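Local coordinates for protein BfpC (Escherichia coli, PDB 3VHJ) that is an essential inner-membrane protein of type IV pilus biogenesis, represented here by its N-terminal cytoplasmic domain, which probably contacts other parts of the pilus machinery such as BfpD, at residues Ala17-Trp22 against Asp110-Ser115; Thr73-Ile78 against Leu97-Asp102. The protein carries 1 engineered substitution. All blocks are in the same frame, centred on the assembly; numbering follows the deposited sequence.

Interaction 1. Residues Ala17-Trp22 against Asp110-Ser115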
ATOM      1  N   ALA A  17       6.607   5.667   0.600  1.00 17.23           N
ATOM      2  CA  ALA A  17       5.351   6.369   0.422  1.00 16.55           C
ATOM      3  C   ALA A  17       4.267   5.337   0.711  1.00 16.09           C
ATOM      4  O   ALA A  17       4.259   4.260   0.112  1.00 16.87           O
ATOM      5  CB  ALA A  17       5.229   6.868  -1.020  1.00 16.24           C
ATOM      6  N   VAL A  18       3.372   5.653   1.644  1.00 15.72           N
ATOM      7  CA  VAL A  18       2.272   4.759   1.988  1.00 13.73           C
ATOM      8  C   VAL A  18       0.957   5.534   1.886  1.00 14.84           C
ATOM      9  O   VAL A  18       0.959   6.753   1.719  1.00 15.26           O
ATOM     10  CB  VAL A  18       2.423   4.184   3.434  1.00 14.36           C
ATOM     11  CG1 VAL A  18       3.674   3.321   3.521  1.00 13.08           C
ATOM     12  CG2 VAL A  18       2.504   5.318   4.450  1.00 15.12           C
ATOM     13  N   ASN A  19      -0.160   4.822   1.988  1.00 15.23           N
ATOM     14  CA  ASN A  19      -1.483   5.435   1.898  1.00 16.52           C
ATOM     15  C   ASN A  19      -1.723   6.048   0.524  1.00 16.29           C
ATOM     16  O   ASN A  19      -2.279   7.139   0.404  1.00 15.91           O
ATOM     17  CB  ASN A  19      -1.663   6.516   2.965  1.00 18.20           C
ATOM     18  CG  ASN A  19      -3.122   6.844   3.211  1.00 21.81           C
ATOM     19  OD1 ASN A  19      -3.840   6.078   3.845  1.00 24.35           O
ATOM     20  ND2 ASN A  19      -3.569   7.984   2.697  1.00 29.12           N
ATOM     21  N   LEU A  20      -1.291   5.348  -0.516  1.00 15.86           N
ATOM     22  CA  LEU A  20      -1.496   5.814  -1.880  1.00 16.47           C
ATOM     23  C   LEU A  20      -2.839   5.285  -2.367  1.00 16.28           C
ATOM     24  O   LEU A  20      -3.392   4.355  -1.786  1.00 17.03           O
ATOM     25  CB  LEU A  20      -0.389   5.282  -2.791  1.00 17.23           C
ATOM     26  CG  LEU A  20       1.027   5.782  -2.495  1.00 19.32           C
ATOM     27  CD1 LEU A  20       2.028   4.750  -2.950  1.00 23.36           C
ATOM     28  CD2 LEU A  20       1.256   7.108  -3.195  1.00 20.46           C
ATOM     29  N   LEU A  21      -3.374   5.891  -3.419  1.00 14.96           N
ATOM     30  CA  LEU A  21      -4.633   5.434  -3.992  1.00 16.44           C
ATOM     31  C   LEU A  21      -4.251   4.487  -5.117  1.00 17.43           C
ATOM     32  O   LEU A  21      -3.704   4.920  -6.125  1.00 17.64           O
ATOM     33  CB  LEU A  21      -5.424   6.606  -4.570  1.00 18.71           C
ATOM     34  CG  LEU A  21      -6.743   6.267  -5.279  1.00 20.07           C
ATOM     35  CD1 LEU A  21      -7.705   5.611  -4.300  1.00 24.65           C
ATOM     36  CD2 LEU A  21      -7.353   7.542  -5.842  1.00 23.31           C
ATOM     37  N   TRP A  22      -4.541   3.201  -4.944  1.00 17.91           N
ATOM     38  CA  TRP A  22      -4.200   2.204  -5.942  1.00 18.28           C
ATOM     39  C   TRP A  22      -5.371   1.819  -6.820  1.00 19.99           C
ATOM     40  O   TRP A  22      -6.510   1.753  -6.366  1.00 21.29           O
ATOM     41  CB  TRP A  22      -3.654   0.939  -5.276  1.00 16.54           C
ATOM     42  CG  TRP A  22      -2.344   1.137  -4.581  1.00 16.64           C
ATOM     43  CD1 TRP A  22      -2.146   1.612  -3.315  1.00 16.32           C
ATOM     44  CD2 TRP A  22      -1.049   0.885  -5.122  1.00 17.14           C
ATOM     45  NE1 TRP A  22      -0.804   1.670  -3.034  1.00 13.86           N
ATOM     46  CE2 TRP A  22      -0.106   1.227  -4.129  1.00 16.72           C
ATOM     47  CE3 TRP A  22      -0.590   0.400  -6.356  1.00 16.59           C
ATOM     48  CZ2 TRP A  22       1.273   1.103  -4.329  1.00 15.31           C
ATOM     49  CZ3 TRP A  22       0.777   0.278  -6.557  1.00 17.07           C
ATOM     50  CH2 TRP A  22       1.695   0.628  -5.547  1.00 18.51           C
ATOM     51  N   ASP A 110      -3.841  -0.077   1.216  1.00 17.17           N
ATOM     52  CA  ASP A 110      -2.591   0.610   1.506  1.00 18.13           C
ATOM     53  C   ASP A 110      -3.028   1.821   2.316  1.00 18.45           C
ATOM     54  O   ASP A 110      -3.276   2.888   1.766  1.00 18.75           O
ATOM     55  CB  ASP A 110      -1.879   1.054   0.227  1.00 16.46           C
ATOM     56  CG  ASP A 110      -0.644   1.889   0.515  1.00 16.90           C
ATOM     57  OD1 ASP A 110      -0.265   1.992   1.706  1.00 15.00           O
ATOM     58  OD2 ASP A 110      -0.046   2.440  -0.439  1.00 14.53           O
ATOM     59  N   LYS A 111      -3.132   1.643   3.628  1.00 19.70           N
ATOM     60  CA  LYS A 111      -3.578   2.717   4.510  1.00 19.56           C
ATOM     61  C   LYS A 111      -2.617   2.942   5.659  1.00 19.17           C
ATOM     62  O   LYS A 111      -2.004   2.002   6.154  1.00 18.48           O
ATOM     63  CB  LYS A 111      -4.957   2.375   5.078  1.00 22.44           C
ATOM     64  CG  LYS A 111      -6.018   2.167   4.026  1.00 25.93           C
ATOM     65  CD  LYS A 111      -6.668   3.475   3.608  1.00 29.58           C
ATOM     66  CE  LYS A 111      -7.524   4.035   4.731  1.00 31.97           C
ATOM     67  NZ  LYS A 111      -8.304   5.232   4.301  1.00 35.74           N
ATOM     68  N   SER A 112      -2.482   4.199   6.070  1.00 19.09           N
ATOM     69  CA  SER A 112      -1.621   4.552   7.185  1.00 19.47           C
ATOM     70  C   SER A 112      -2.488   5.304   8.191  1.00 20.90           C
ATOM     71  O   SER A 112      -3.474   5.936   7.809  1.00 19.66           O
ATOM     72  CB  SER A 112      -0.464   5.437   6.718  1.00 20.02           C
ATOM     73  OG  SER A 112      -0.941   6.667   6.211  1.00 23.73           O
ATOM     74  N   PHE A 113      -2.133   5.215   9.469  1.00 20.95           N
ATOM     75  CA  PHE A 113      -2.884   5.890  10.527  1.00 22.28           C
ATOM     76  C   PHE A 113      -1.917   6.345  11.606  1.00 22.69           C
ATOM     77  O   PHE A 113      -0.924   5.676  11.869  1.00 22.51           O
ATOM     78  CB  PHE A 113      -3.885   4.938  11.197  1.00 22.40           C
ATOM     79  CG  PHE A 113      -4.762   4.194  10.241  1.00 23.04           C
ATOM     80  CD1 PHE A 113      -4.276   3.096   9.539  1.00 21.91           C
ATOM     81  CD2 PHE A 113      -6.079   4.593  10.040  1.00 22.32           C
ATOM     82  CE1 PHE A 113      -5.093   2.404   8.650  1.00 23.68           C
ATOM     83  CE2 PHE A 113      -6.901   3.907   9.154  1.00 23.72           C
ATOM     84  CZ  PHE A 113      -6.407   2.813   8.458  1.00 23.08           C
ATOM     85  N   HIS A 114      -2.195   7.476  12.237  1.00 26.00           N
ATOM     86  CA  HIS A 114      -1.317   7.914  13.312  1.00 29.21           C
ATOM     87  C   HIS A 114      -1.774   7.247  14.602  1.00 30.19           C
ATOM     88  O   HIS A 114      -1.034   7.195  15.586  1.00 31.73           O
ATOM     89  CB  HIS A 114      -1.330   9.439  13.448  1.00 32.50           C
ATOM     90  CG  HIS A 114      -0.506  10.135  12.409  1.00 36.79           C
ATOM     91  ND1 HIS A 114       0.763   9.715  12.067  1.00 38.15           N
ATOM     92  CD2 HIS A 114      -0.771  11.209  11.628  1.00 37.78           C
ATOM     93  CE1 HIS A 114       1.242  10.499  11.117  1.00 38.58           C
ATOM     94  NE2 HIS A 114       0.332  11.413  10.833  1.00 38.91           N
ATOM     95  N   SER A 115      -2.990   6.708  14.572  1.00 30.16           N
ATOM     96  CA  SER A 115      -3.580   6.034  15.727  1.00 30.54           C
ATOM     97  C   SER A 115      -3.707   4.527  15.547  1.00 29.87           C
ATOM     98  O   SER A 115      -4.237   4.050  14.542  1.00 28.40           O
ATOM     99  CB  SER A 115      -4.965   6.616  16.019  1.00 31.25           C
ATOM    100  OG  SER A 115      -5.721   5.734  16.827  1.00 32.95           O
TER
HETATM  101  O   HOH W   1       2.660   1.956  -0.752  1.00 14.66           O
HETATM  102  O   HOH W   2      -5.093   4.316   0.276  1.00 26.72           O

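Interaction 2. Residues Thr73-Ile78 against Leu97-Asp102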
ATOM      1  N   THR A  73       7.321   3.610  -3.245  1.00 17.47           N
ATOM      2  CA  THR A  73       6.058   3.212  -2.639  1.00 18.22           C
ATOM      3  C   THR A  73       6.284   1.863  -1.959  1.00 19.17           C
ATOM      4  O   THR A  73       6.882   0.944  -2.536  1.00 18.65           O
ATOM      5  CB  THR A  73       4.930   3.094  -3.683  1.00 19.98           C
ATOM      6  OG1 THR A  73       5.171   1.968  -4.535  1.00 20.03           O
ATOM      7  CG2 THR A  73       4.865   4.366  -4.533  1.00 19.08           C
ATOM      8  N   LEU A  74       5.820   1.760  -0.720  1.00 16.89           N
ATOM      9  CA  LEU A  74       5.991   0.546   0.058  1.00 18.42           C
ATOM     10  C   LEU A  74       5.430  -0.694  -0.626  1.00 19.07           C
ATOM     11  O   LEU A  74       6.129  -1.694  -0.774  1.00 18.39           O
ATOM     12  CB  LEU A  74       5.335   0.701   1.433  1.00 17.29           C
ATOM     13  CG  LEU A  74       5.378  -0.565   2.293  1.00 17.69           C
ATOM     14  CD1 LEU A  74       6.830  -0.935   2.570  1.00 18.03           C
ATOM     15  CD2 LEU A  74       4.616  -0.346   3.587  1.00 17.01           C
ATOM     16  N   LEU A  75       4.173  -0.629  -1.051  1.00 18.66           N
ATOM     17  CA  LEU A  75       3.557  -1.788  -1.675  1.00 18.23           C
ATOM     18  C   LEU A  75       4.288  -2.309  -2.903  1.00 19.20           C
ATOM     19  O   LEU A  75       4.271  -3.510  -3.162  1.00 19.68           O
ATOM     20  CB  LEU A  75       2.087  -1.501  -1.999  1.00 17.29           C
ATOM     21  CG  LEU A  75       1.101  -1.823  -0.860  1.00 18.00           C
ATOM     22  CD1 LEU A  75       1.025  -3.344  -0.667  1.00 16.46           C
ATOM     23  CD2 LEU A  75       1.548  -1.149   0.440  1.00 17.30           C
ATOM     24  N   SER A  76       4.937  -1.428  -3.655  1.00 19.56           N
ATOM     25  CA  SER A  76       5.668  -1.876  -4.840  1.00 21.00           C
ATOM     26  C   SER A  76       6.935  -2.620  -4.427  1.00 22.57           C
ATOM     27  O   SER A  76       7.430  -3.479  -5.161  1.00 24.84           O
ATOM     28  CB  SER A  76       6.063  -0.692  -5.724  1.00 17.17           C
ATOM     29  OG  SER A  76       7.103   0.076  -5.136  1.00 19.47           O
ATOM     30  N   ALA A  77       7.445  -2.283  -3.247  1.00 21.52           N
ATOM     31  CA  ALA A  77       8.668  -2.881  -2.723  1.00 22.82           C
ATOM     32  C   ALA A  77       8.466  -4.224  -2.034  1.00 22.70           C
ATOM     33  O   ALA A  77       9.437  -4.937  -1.783  1.00 23.69           O
ATOM     34  CB  ALA A  77       9.355  -1.907  -1.761  1.00 20.56           C
ATOM     35  N   ILE A  78       7.220  -4.568  -1.717  1.00 21.31           N
ATOM     36  CA  ILE A  78       6.937  -5.841  -1.065  1.00 20.79           C
ATOM     37  C   ILE A  78       6.805  -6.904  -2.139  1.00 21.68           C
ATOM     38  O   ILE A  78       5.952  -6.814  -3.025  1.00 21.04           O
ATOM     39  CB  ILE A  78       5.642  -5.778  -0.225  1.00 20.99           C
ATOM     40  CG1 ILE A  78       5.817  -4.763   0.909  1.00 20.23           C
ATOM     41  CG2 ILE A  78       5.326  -7.161   0.359  1.00 21.38           C
ATOM     42  CD1 ILE A  78       4.605  -4.632   1.825  1.00 17.05           C
ATOM     43  N   LEU A  97       0.363   0.850   9.766  1.00 16.63           N
ATOM     44  CA  LEU A  97       0.043   0.511   8.390  1.00 18.12           C
ATOM     45  C   LEU A  97      -0.894  -0.688   8.281  1.00 17.40           C
ATOM     46  O   LEU A  97      -0.765  -1.651   9.030  1.00 17.37           O
ATOM     47  CB  LEU A  97       1.335   0.183   7.637  1.00 16.67           C
ATOM     48  CG  LEU A  97       2.484   1.190   7.750  1.00 18.08           C
ATOM     49  CD1 LEU A  97       3.714   0.621   7.049  1.00 17.34           C
ATOM     50  CD2 LEU A  97       2.070   2.531   7.144  1.00 17.06           C
ATOM     51  N   VAL A  98      -1.848  -0.610   7.358  1.00 16.80           N
ATOM     52  CA  VAL A  98      -2.763  -1.718   7.107  1.00 16.29           C
ATOM     53  C   VAL A  98      -2.672  -1.938   5.604  1.00 17.04           C
ATOM     54  O   VAL A  98      -3.002  -1.049   4.822  1.00 16.33           O
ATOM     55  CB  VAL A  98      -4.215  -1.389   7.494  1.00 16.64           C
ATOM     56  CG1 VAL A  98      -5.120  -2.585   7.164  1.00 17.12           C
ATOM     57  CG2 VAL A  98      -4.288  -1.077   8.987  1.00 18.77           C
ATOM     58  N   ILE A  99      -2.212  -3.118   5.207  1.00 17.82           N
ATOM     59  CA  ILE A  99      -2.035  -3.423   3.797  1.00 18.39           C
ATOM     60  C   ILE A  99      -2.710  -4.722   3.385  1.00 17.28           C
ATOM     61  O   ILE A  99      -3.062  -5.539   4.224  1.00 17.19           O
ATOM     62  CB  ILE A  99      -0.534  -3.498   3.447  1.00 18.40           C
ATOM     63  CG1 ILE A  99       0.111  -4.699   4.128  1.00 21.05           C
ATOM     64  CG2 ILE A  99       0.171  -2.230   3.924  1.00 21.51           C
ATOM     65  CD1 ILE A  99       1.586  -4.849   3.819  1.00 22.11           C
ATOM     66  N   GLY A 100      -2.885  -4.899   2.079  1.00 16.57           N
ATOM     67  CA  GLY A 100      -3.521  -6.100   1.568  1.00 16.58           C
ATOM     68  C   GLY A 100      -3.290  -6.244   0.076  1.00 16.78           C
ATOM     69  O   GLY A 100      -3.520  -5.302  -0.682  1.00 16.90           O
ATOM     70  N   VAL A 101      -2.823  -7.420  -0.340  1.00 18.84           N
ATOM     71  CA  VAL A 101      -2.553  -7.706  -1.749  1.00 17.32           C
ATOM     72  C   VAL A 101      -3.278  -9.008  -2.093  1.00 18.89           C
ATOM     73  O   VAL A 101      -3.174  -9.997  -1.359  1.00 17.45           O
ATOM     74  CB  VAL A 101      -1.033  -7.854  -1.989  1.00 19.63           C
ATOM     75  CG1 VAL A 101      -0.757  -8.249  -3.427  1.00 18.11           C
ATOM     76  CG2 VAL A 101      -0.334  -6.542  -1.661  1.00 18.58           C
ATOM     77  N   ASP A 102      -4.017  -9.007  -3.201  1.00 18.39           N
ATOM     78  CA  ASP A 102      -4.787 -10.185  -3.575  1.00 19.45           C
ATOM     79  C   ASP A 102      -4.001 -11.259  -4.303  1.00 20.44           C
ATOM     80  O   ASP A 102      -2.813 -11.102  -4.571  1.00 17.85           O
ATOM     81  CB  ASP A 102      -6.033  -9.781  -4.381  1.00 21.30           C
ATOM     82  CG  ASP A 102      -5.713  -9.314  -5.789  1.00 23.98           C
ATOM     83  OD1 ASP A 102      -6.597  -8.686  -6.411  1.00 25.81           O
ATOM     84  OD2 ASP A 102      -4.601  -9.578  -6.287  1.00 27.92           O
TER

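Interaction 1. Residues Ala17-Trp22 against Asp110-Ser115
Asp110 OD2 is gripped by two protein N-H groups and a water. Trp22 NE1 donates to it at 2.8 Å, into the anti lone pair of Asp110 OD2, the oxygen lying at the edge of the indole and in its plane. Leu20 N comes to the same oxygen at 3.2 Å from above the carboxylate plane (76° out of it), so the two donors arrive from clearly different directions. Water 1 adds a third bond, at 2.8 Å to Asp110 OD2, and ties it to Ala17 O. The other oxygen, Asp110 OD1, accepts from Asn19 N at 2.8 Å, again from above the plane. With CG anti to the backbone N (chi1 174°), the Asp110 carboxylate projects from its strand into the turn and takes two consecutive amides, presented by the left-handed backbone of Asn19. With an alanine here, the two amides and the indole N-H would probably be left without their common acceptor, and the Trp22 ring would be freer to shift. Asn19 answers in the other direction: Asn19 OD1 accepts Ser112 N at 3.2 Å, the donor tilted from the carbonyl plane. Alongside, Asn19 CA makes a C-H...O contact of 3.1 Å with Asp110 O, and water 2 links that carbonyl to Leu20 O. An apolar touch finishes the contact, Val18 CG2 lying 3.7 Å from Ser112 CB, while Ser112 OG is bonded to Leu6 O. Residues 18-20 thus lie against the edge of strand 107-113, an outermost strand of its sheet, paired there with strand 96-101. Residues 17-22 connect the ends of strands 14-17 and 21-23, which belong to two further sheets, and Leu75 of the short helix 74-77 packs against both Trp22 and Asp110.

Interaction 2. Residues Thr73-Ile78 against Leu97-Asp102
Leu74 and Leu97 reach for each other tip to tip, Leu74 CD2 ending 3.7 Å from Leu97 CD1. Ile78 and Ile99 meet in the same manner through their terminal methyls, with Ile78 CD1 at 3.6 Å from Ile99 CD1. Leu75 approaches differently. Its side chain crosses that of Ile99 at a slant, Leu75 CD2 lying 3.9 Å from Ile99 CG2, and runs past that of Val101 in the opposite direction, Leu75 CD1 lying 3.6 Å from Val101 CG2. Each branch of Leu75 therefore serves a different strand residue. Ile99 is divided likewise: chi1 of 67° sets CG1 between the backbone N and the carbonyl carbon and aims CD1 at Ile78, leaving CG2 for Leu75. Leu97, Ile99 and Val101 alternate along strand 96-101 and so present one face to the short helix 74-77. Phe85 and Phe89 of strand 85-90 pack beside them, and Val18 touches Leu74. Every group that touches is aliphatic and buried, so the helix is set against the sheet by shape and by exclusion of water, not by directional bonds, as in a hydrophobic core.

Overall arrangement
Both contacts use one sheet, in which strands 96-101 and 107-113 are neighbours, and Val98 N and Lys111 O probably share a hydrogen bond between them. The centres of the two contacts lie about 9 Å apart. Interaction 2 is core: a short helix laid on the sheet face through methyl groups alone. Interaction 1, partly buried, lies at the sheet edge and relies on a carboxylate, backbone amides and two waters. Residues 17-22 and 73-78 also join, Ala17 O probably accepting from Leu74 N, while Leu20 CD1 packs on Thr73 CG2. Residues 17-22 and helix 74-77 are thus set side by side against adjacent strands, the polar contact continuing into the apolar one.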